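Local coordinates for protein hydrolase (Thermus thermophilus, PDB 1UFO) that is of unknown substrate but adopts the alpha/beta hydrolase fold and probably works as a serine hydrolase, at residues M1-G12 / L16-L28. Numbering follows the deposited sequence.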
HETATM    1  N   MSE A   1     -10.403 -23.077  -3.209  1.00 22.18           N
HETATM    2  CA  MSE A   1     -10.665 -22.761  -4.662  1.00 21.75           C
HETATM    3  C   MSE A   1      -9.810 -23.657  -5.554  1.00 20.00           C
HETATM    4  O   MSE A   1      -8.595 -23.704  -5.437  1.00 22.57           O
HETATM    5  CB  MSE A   1     -10.342 -21.250  -4.871  1.00 20.54           C
HETATM    6  CG  MSE A   1     -10.405 -20.753  -6.360  1.00 21.97           C
HETATM    7 SE   MSE A   1     -12.237 -20.358  -6.788  1.00 19.81          SE
HETATM    8  CE  MSE A   1     -12.427 -18.531  -6.538  1.00 21.28           C
ATOM      9  N   ARG A   2     -10.432 -24.432  -6.432  0.52 18.61           N
ATOM     10  CA  ARG A   2      -9.640 -25.256  -7.306  0.52 17.98           C
ATOM     11  C   ARG A   2      -9.099 -24.289  -8.357  0.52 18.93           C
ATOM     12  O   ARG A   2      -9.786 -23.342  -8.727  0.52 18.48           O
ATOM     13  CB  ARG A   2     -10.505 -26.345  -7.936  0.52 19.26           C
ATOM     14  CG  ARG A   2     -11.280 -27.108  -6.868  0.52 18.32           C
ATOM     15  CD  ARG A   2     -12.289 -28.041  -7.488  0.52 19.94           C
ATOM     16  NE  ARG A   2     -11.751 -28.993  -8.456  0.52 17.25           N
ATOM     17  CZ  ARG A   2     -12.556 -29.845  -9.092  0.52 18.73           C
ATOM     18  NH1 ARG A   2     -13.848 -29.799  -8.820  0.52 17.16           N
ATOM     19  NH2 ARG A   2     -12.094 -30.725  -9.970  0.52 17.85           N
ATOM     20  N   VAL A   3      -7.848 -24.483  -8.733  1.00 18.86           N
ATOM     21  CA  VAL A   3      -7.171 -23.648  -9.745  1.00 18.80           C
ATOM     22  C   VAL A   3      -6.451 -24.579 -10.674  1.00 18.95           C
ATOM     23  O   VAL A   3      -5.791 -25.545 -10.239  1.00 20.85           O
ATOM     24  CB  VAL A   3      -6.084 -22.728  -9.104  1.00 17.53           C
ATOM     25  CG1 VAL A   3      -5.421 -21.895 -10.191  1.00 18.03           C
ATOM     26  CG2 VAL A   3      -6.708 -21.860  -8.097  1.00 19.14           C
ATOM     27  N   ARG A   4      -6.510 -24.328 -11.972  1.00 18.79           N
ATOM     28  CA  ARG A   4      -5.797 -25.198 -12.862  1.00 20.91           C
ATOM     29  C   ARG A   4      -5.024 -24.352 -13.847  1.00 20.28           C
ATOM     30  O   ARG A   4      -5.429 -23.255 -14.152  1.00 20.03           O
ATOM     31  CB  ARG A   4      -6.731 -26.109 -13.619  1.00 24.24           C
ATOM     32  CG  ARG A   4      -7.642 -25.356 -14.526  1.00 26.86           C
ATOM     33  CD  ARG A   4      -8.777 -26.248 -14.953  1.00 30.09           C
ATOM     34  NE  ARG A   4      -8.342 -27.561 -15.424  1.00 32.38           N
ATOM     35  CZ  ARG A   4      -7.585 -27.772 -16.496  1.00 33.78           C
ATOM     36  NH1 ARG A   4      -7.237 -29.006 -16.863  1.00 34.77           N
ATOM     37  NH2 ARG A   4      -7.165 -26.737 -17.202  1.00 36.11           N
ATOM     38  N   THR A   5      -3.938 -24.893 -14.344  1.00 19.92           N
ATOM     39  CA  THR A   5      -3.117 -24.197 -15.270  1.00 20.55           C
ATOM     40  C   THR A   5      -3.323 -24.713 -16.646  1.00 22.24           C
ATOM     41  O   THR A   5      -3.368 -25.930 -16.845  1.00 22.37           O
ATOM     42  CB  THR A   5      -1.649 -24.378 -14.875  1.00 21.96           C
ATOM     43  OG1 THR A   5      -1.490 -23.810 -13.576  1.00 24.02           O
ATOM     44  CG2 THR A   5      -0.679 -23.665 -15.886  1.00 23.41           C
ATOM     45  N   GLU A   6      -3.484 -23.818 -17.605  1.00 19.62           N
ATOM     46  CA  GLU A   6      -3.586 -24.245 -18.972  1.00 22.45           C
ATOM     47  C   GLU A   6      -3.030 -23.237 -19.934  1.00 21.35           C
ATOM     48  O   GLU A   6      -2.728 -22.088 -19.548  1.00 19.21           O
ATOM     49  CB  GLU A   6      -5.018 -24.583 -19.383  1.00 25.26           C
ATOM     50  CG  GLU A   6      -6.121 -23.729 -18.919  1.00 28.81           C
ATOM     51  CD  GLU A   6      -7.470 -24.393 -19.264  1.00 29.33           C
ATOM     52  OE1 GLU A   6      -8.095 -25.098 -18.420  1.00 32.02           O
ATOM     53  OE2 GLU A   6      -7.889 -24.236 -20.402  1.00 28.95           O
ATOM     54  N   ARG A   7      -2.829 -23.691 -21.166  1.00 21.67           N
ATOM     55  CA  ARG A   7      -2.349 -22.820 -22.241  1.00 20.52           C
ATOM     56  C   ARG A   7      -3.524 -22.525 -23.151  1.00 20.94           C
ATOM     57  O   ARG A   7      -4.198 -23.467 -23.621  1.00 21.14           O
ATOM     58  CB  ARG A   7      -1.222 -23.481 -23.064  1.00 22.87           C
ATOM     59  CG  ARG A   7       0.013 -23.970 -22.243  1.00 25.34           C
ATOM     60  CD  ARG A   7       0.959 -22.790 -21.740  1.00 29.92           C
ATOM     61  NE  ARG A   7       1.542 -22.197 -22.899  1.00 30.52           N
ATOM     62  CZ  ARG A   7       2.802 -22.341 -23.275  1.00 28.26           C
ATOM     63  NH1 ARG A   7       3.159 -21.762 -24.395  1.00 30.12           N
ATOM     64  NH2 ARG A   7       3.698 -22.970 -22.499  1.00 28.45           N
ATOM     65  N   LEU A   8      -3.805 -21.242 -23.379  1.00 16.48           N
ATOM     66  CA  LEU A   8      -4.907 -20.823 -24.247  1.00 18.64           C
ATOM     67  C   LEU A   8      -4.294 -20.128 -25.426  1.00 18.88           C
ATOM     68  O   LEU A   8      -3.088 -19.834 -25.420  1.00 19.75           O
ATOM     69  CB  LEU A   8      -5.751 -19.791 -23.535  1.00 18.13           C
ATOM     70  CG  LEU A   8      -6.280 -20.237 -22.202  1.00 17.85           C
ATOM     71  CD1 LEU A   8      -7.060 -19.104 -21.583  1.00 17.27           C
ATOM     72  CD2 LEU A   8      -7.225 -21.455 -22.425  1.00 20.75           C
ATOM     73  N   THR A   9      -5.120 -19.866 -26.432  1.00 18.23           N
ATOM     74  CA  THR A   9      -4.719 -19.082 -27.584  1.00 18.83           C
ATOM     75  C   THR A   9      -5.582 -17.841 -27.602  1.00 18.90           C
ATOM     76  O   THR A   9      -6.800 -17.953 -27.643  1.00 19.13           O
ATOM     77  CB  THR A   9      -4.894 -19.855 -28.931  1.00 22.44           C
ATOM     78  OG1 THR A   9      -4.054 -21.018 -28.904  1.00 22.56           O
ATOM     79  CG2 THR A   9      -4.459 -18.913 -30.134  1.00 22.57           C
ATOM     80  N   LEU A  10      -4.940 -16.638 -27.525  1.00 17.98           N
ATOM     81  CA  LEU A  10      -5.678 -15.375 -27.529  1.00 18.76           C
ATOM     82  C   LEU A  10      -4.969 -14.444 -28.467  1.00 19.18           C
ATOM     83  O   LEU A  10      -3.770 -14.301 -28.361  1.00 17.91           O
ATOM     84  CB  LEU A  10      -5.653 -14.778 -26.145  1.00 18.73           C
ATOM     85  CG  LEU A  10      -6.497 -15.508 -25.123  1.00 20.48           C
ATOM     86  CD1 LEU A  10      -6.086 -15.001 -23.693  1.00 23.50           C
ATOM     87  CD2 LEU A  10      -7.937 -15.181 -25.375  1.00 24.88           C
ATOM     88  N   ALA A  11      -5.715 -13.897 -29.430  1.00 20.19           N
ATOM     89  CA  ALA A  11      -5.170 -12.947 -30.400  1.00 20.09           C
ATOM     90  C   ALA A  11      -3.979 -13.586 -31.104  1.00 19.95           C
ATOM     91  O   ALA A  11      -2.988 -12.934 -31.494  1.00 20.00           O
ATOM     92  CB  ALA A  11      -4.760 -11.677 -29.646  1.00 22.12           C
ATOM     93  N   GLY A  12      -4.045 -14.903 -31.244  1.00 20.44           N
ATOM     94  CA  GLY A  12      -2.985 -15.601 -31.928  1.00 21.12           C
ATOM     95  C   GLY A  12      -1.724 -15.915 -31.158  1.00 22.20           C
ATOM     96  O   GLY A  12      -0.776 -16.457 -31.735  1.00 25.17           O
ATOM     97  N   LEU A  16      -0.243 -18.432 -21.078  1.00  9.92           N
ATOM     98  CA  LEU A  16      -0.339 -19.250 -19.870  1.00 10.88           C
ATOM     99  C   LEU A  16      -1.492 -18.707 -19.023  1.00 10.87           C
ATOM    100  O   LEU A  16      -1.629 -17.488 -18.762  1.00 10.71           O
ATOM    101  CB  LEU A  16       0.981 -19.191 -19.114  1.00 12.79           C
ATOM    102  CG  LEU A  16       1.017 -19.934 -17.798  1.00 14.12           C
ATOM    103  CD1 LEU A  16       0.926 -21.362 -18.111  1.00 16.12           C
ATOM    104  CD2 LEU A  16       2.393 -19.665 -17.047  1.00 14.84           C
ATOM    105  N   ALA A  17      -2.341 -19.588 -18.571  1.00 11.15           N
ATOM    106  CA  ALA A  17      -3.466 -19.165 -17.756  1.00 12.16           C
ATOM    107  C   ALA A  17      -3.593 -19.917 -16.448  1.00 13.16           C
ATOM    108  O   ALA A  17      -3.423 -21.158 -16.423  1.00 14.42           O
ATOM    109  CB  ALA A  17      -4.794 -19.314 -18.521  1.00 13.74           C
ATOM    110  N   ARG A  18      -3.836 -19.211 -15.364  1.00 12.71           N
ATOM    111  CA  ARG A  18      -4.084 -19.878 -14.082  1.00 13.23           C
ATOM    112  C   ARG A  18      -5.528 -19.559 -13.814  1.00 12.64           C
ATOM    113  O   ARG A  18      -5.939 -18.430 -13.514  1.00 11.27           O
ATOM    114  CB  ARG A  18      -3.177 -19.293 -12.997  1.00 16.57           C
ATOM    115  CG  ARG A  18      -3.225 -20.077 -11.736  1.00 23.98           C
ATOM    116  CD  ARG A  18      -2.059 -21.151 -11.638  1.00 27.67           C
ATOM    117  NE  ARG A  18      -2.035 -21.666 -10.259  1.00 33.31           N
ATOM    118  CZ  ARG A  18      -1.979 -20.852  -9.197  1.00 34.98           C
ATOM    119  NH1 ARG A  18      -1.912 -19.519  -9.403  1.00 35.47           N
ATOM    120  NH2 ARG A  18      -2.101 -21.339  -7.940  1.00 34.81           N
ATOM    121  N   ILE A  19      -6.352 -20.603 -13.942  1.00 12.03           N
ATOM    122  CA  ILE A  19      -7.796 -20.417 -13.914  1.00 12.68           C
ATOM    123  C   ILE A  19      -8.508 -20.948 -12.682  1.00 12.65           C
ATOM    124  O   ILE A  19      -8.544 -22.173 -12.460  1.00 14.87           O
ATOM    125  CB  ILE A  19      -8.415 -21.073 -15.186  1.00 13.35           C
ATOM    126  CG1 ILE A  19      -7.711 -20.515 -16.438  1.00 12.43           C
ATOM    127  CG2 ILE A  19      -9.951 -20.878 -15.165  1.00 13.42           C
ATOM    128  CD1 ILE A  19      -8.310 -21.065 -17.880  1.00 13.43           C
ATOM    129  N   PRO A  20      -9.127 -20.065 -11.897  1.00 12.13           N
ATOM    130  CA  PRO A  20      -9.827 -20.551 -10.685  1.00 12.38           C
ATOM    131  C   PRO A  20     -11.177 -21.092 -11.135  1.00 12.97           C
ATOM    132  O   PRO A  20     -11.701 -20.713 -12.189  1.00 11.56           O
ATOM    133  CB  PRO A  20      -9.951 -19.314  -9.801  1.00 15.35           C
ATOM    134  CG  PRO A  20     -10.037 -18.167 -10.820  1.00 13.86           C
ATOM    135  CD  PRO A  20      -9.158 -18.593 -12.007  1.00 12.90           C
ATOM    136  N   GLU A  21     -11.814 -21.887 -10.274  1.00 12.61           N
ATOM    137  CA  GLU A  21     -13.078 -22.439 -10.724  1.00 13.20           C
ATOM    138  C   GLU A  21     -14.175 -21.427 -10.751  1.00 13.87           C
ATOM    139  O   GLU A  21     -15.169 -21.605 -11.466  1.00 13.14           O
ATOM    140  CB  GLU A  21     -13.525 -23.601  -9.817  1.00 13.69           C
ATOM    141  CG  GLU A  21     -13.901 -23.184  -8.424  1.00 14.07           C
ATOM    142  CD  GLU A  21     -14.140 -24.408  -7.487  1.00 17.98           C
ATOM    143  OE1 GLU A  21     -13.303 -24.627  -6.566  1.00 16.80           O
ATOM    144  OE2 GLU A  21     -15.136 -25.159  -7.725  1.00 18.08           O
ATOM    145  N   ALA A  22     -13.998 -20.305 -10.042  1.00 12.11           N
ATOM    146  CA  ALA A  22     -15.008 -19.248 -10.000  1.00 12.48           C
ATOM    147  C   ALA A  22     -14.332 -17.903 -10.301  1.00 13.71           C
ATOM    148  O   ALA A  22     -14.073 -17.130  -9.380  1.00 15.06           O
ATOM    149  CB  ALA A  22     -15.712 -19.137  -8.629  1.00 14.76           C
ATOM    150  N   PRO A  23     -14.073 -17.625 -11.577  1.00 12.87           N
ATOM    151  CA  PRO A  23     -13.414 -16.318 -11.905  1.00 12.59           C
ATOM    152  C   PRO A  23     -14.290 -15.121 -11.767  1.00 13.29           C
ATOM    153  O   PRO A  23     -15.430 -15.079 -12.255  1.00 13.94           O
ATOM    154  CB  PRO A  23     -12.959 -16.464 -13.360  1.00 14.56           C
ATOM    155  CG  PRO A  23     -13.021 -17.987 -13.662  1.00 14.60           C
ATOM    156  CD  PRO A  23     -14.194 -18.488 -12.760  1.00 13.88           C
ATOM    157  N   LYS A  24     -13.795 -14.113 -11.057  1.00 12.77           N
ATOM    158  CA  LYS A  24     -14.584 -12.882 -10.873  1.00 11.82           C
ATOM    159  C   LYS A  24     -13.943 -11.691 -11.654  1.00 12.60           C
ATOM    160  O   LYS A  24     -14.596 -10.680 -11.825  1.00 12.79           O
ATOM    161  CB  LYS A  24     -14.699 -12.478  -9.382  1.00 14.02           C
ATOM    162  CG  LYS A  24     -13.362 -12.104  -8.738  1.00 14.86           C
ATOM    163  CD  LYS A  24     -13.502 -11.856  -7.238  1.00 14.87           C
ATOM    164  CE  LYS A  24     -12.126 -11.436  -6.614  1.00 16.63           C
ATOM    165  NZ  LYS A  24     -12.392 -11.136  -5.145  1.00 17.23           N
ATOM    166  N   ALA A  25     -12.715 -11.870 -12.105  1.00 10.65           N
ATOM    167  CA  ALA A  25     -12.012 -10.793 -12.870  1.00 11.25           C
ATOM    168  C   ALA A  25     -10.847 -11.376 -13.626  1.00 10.47           C
ATOM    169  O   ALA A  25     -10.398 -12.502 -13.316  1.00 11.03           O
ATOM    170  CB  ALA A  25     -11.440  -9.748 -11.863  1.00 11.15           C
ATOM    171  N   LEU A  26     -10.299 -10.629 -14.608  1.00  8.87           N
ATOM    172  CA  LEU A  26      -9.108 -11.097 -15.351  1.00  8.89           C
ATOM    173  C   LEU A  26      -7.929 -10.244 -14.913  1.00  9.42           C
ATOM    174  O   LEU A  26      -8.099  -9.070 -14.680  1.00  9.95           O
ATOM    175  CB  LEU A  26      -9.297 -10.819 -16.887  1.00 11.28           C
ATOM    176  CG  LEU A  26     -10.329 -11.696 -17.582  1.00 13.67           C
ATOM    177  CD1 LEU A  26     -10.904 -10.942 -18.835  1.00 14.15           C
ATOM    178  CD2 LEU A  26      -9.612 -13.014 -17.935  1.00 15.91           C
ATOM    179  N   LEU A  27      -6.750 -10.841 -14.841  1.00  8.57           N
ATOM    180  CA  LEU A  27      -5.535 -10.041 -14.598  1.00  8.50           C
ATOM    181  C   LEU A  27      -4.554 -10.488 -15.671  1.00  8.67           C
ATOM    182  O   LEU A  27      -4.106 -11.633 -15.684  1.00  9.54           O
ATOM    183  CB  LEU A  27      -4.932 -10.300 -13.207  1.00 10.71           C
ATOM    184  CG  LEU A  27      -3.659  -9.531 -12.887  1.00 10.63           C
ATOM    185  CD1 LEU A  27      -3.935  -7.996 -13.020  1.00 12.42           C
ATOM    186  CD2 LEU A  27      -3.112  -9.845 -11.527  1.00 12.12           C
ATOM    187  N   LEU A  28      -4.221  -9.581 -16.592  1.00  7.01           N
ATOM    188  CA  LEU A  28      -3.177  -9.855 -17.596  1.00  8.12           C
ATOM    189  C   LEU A  28      -1.887  -9.360 -16.985  1.00  8.85           C
ATOM    190  O   LEU A  28      -1.783  -8.165 -16.657  1.00  9.91           O
ATOM    191  CB  LEU A  28      -3.470  -9.109 -18.963  1.00  9.03           C
ATOM    192  CG  LEU A  28      -2.322  -9.223 -19.992  1.00  9.25           C
ATOM    193  CD1 LEU A  28      -2.003 -10.680 -20.353  1.00 10.23           C
ATOM    194  CD2 LEU A  28      -2.766  -8.436 -21.317  1.00 12.35           C
TER
HETATM  195  O   HOH W   1      -2.618 -24.141 -11.444  1.00 40.14           O
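Met1, a selenomethionine, curls over the turn after strand 16-20, CG lying 3.8 Å from Pro20 CB and CE reaching Ala22 CB; its bent apolar chain can follow that turn. The backbone N of Arg2 donates to the anti side of Glu21 OE1 (2.9 Å, 175°), tilted 29° out of the carboxylate plane, and Glu21 N returns a bond to Arg2 O; the carboxylate oxygen thus replaces a backbone carbonyl just beyond the last bridge. Val3 puts CG1 anti to its backbone N (chi1 180°), so this branched methyl meets Arg18 CG at 3.2 Å and lies over the flat guanidinium, offset toward its rim. Arg4 pairs with Ile19 through two backbone bonds. Thr5 offers a hydroxyl to the guanidinium edge, where a water weakly accepts from Arg18 NE, and a methyl to Leu16 CD1. Arg18 NH2 pairs with Glu49; a leucine here would probably leave Glu49 without its mate and Val3 CG1 without the face beneath it. On the other face Glu6, backbone-paired with Ala17, lays its aliphatic CG on Ile19 CD1 (3.6 Å), and Leu8 CD1 covers the small Ala17 CB. Strand 3-10, an edge strand within this chain, hairpins to strand 13-20, which pairs with strand 52-56; helix 37-42 packs against Leu16, and helix 77-103 receives Leu10.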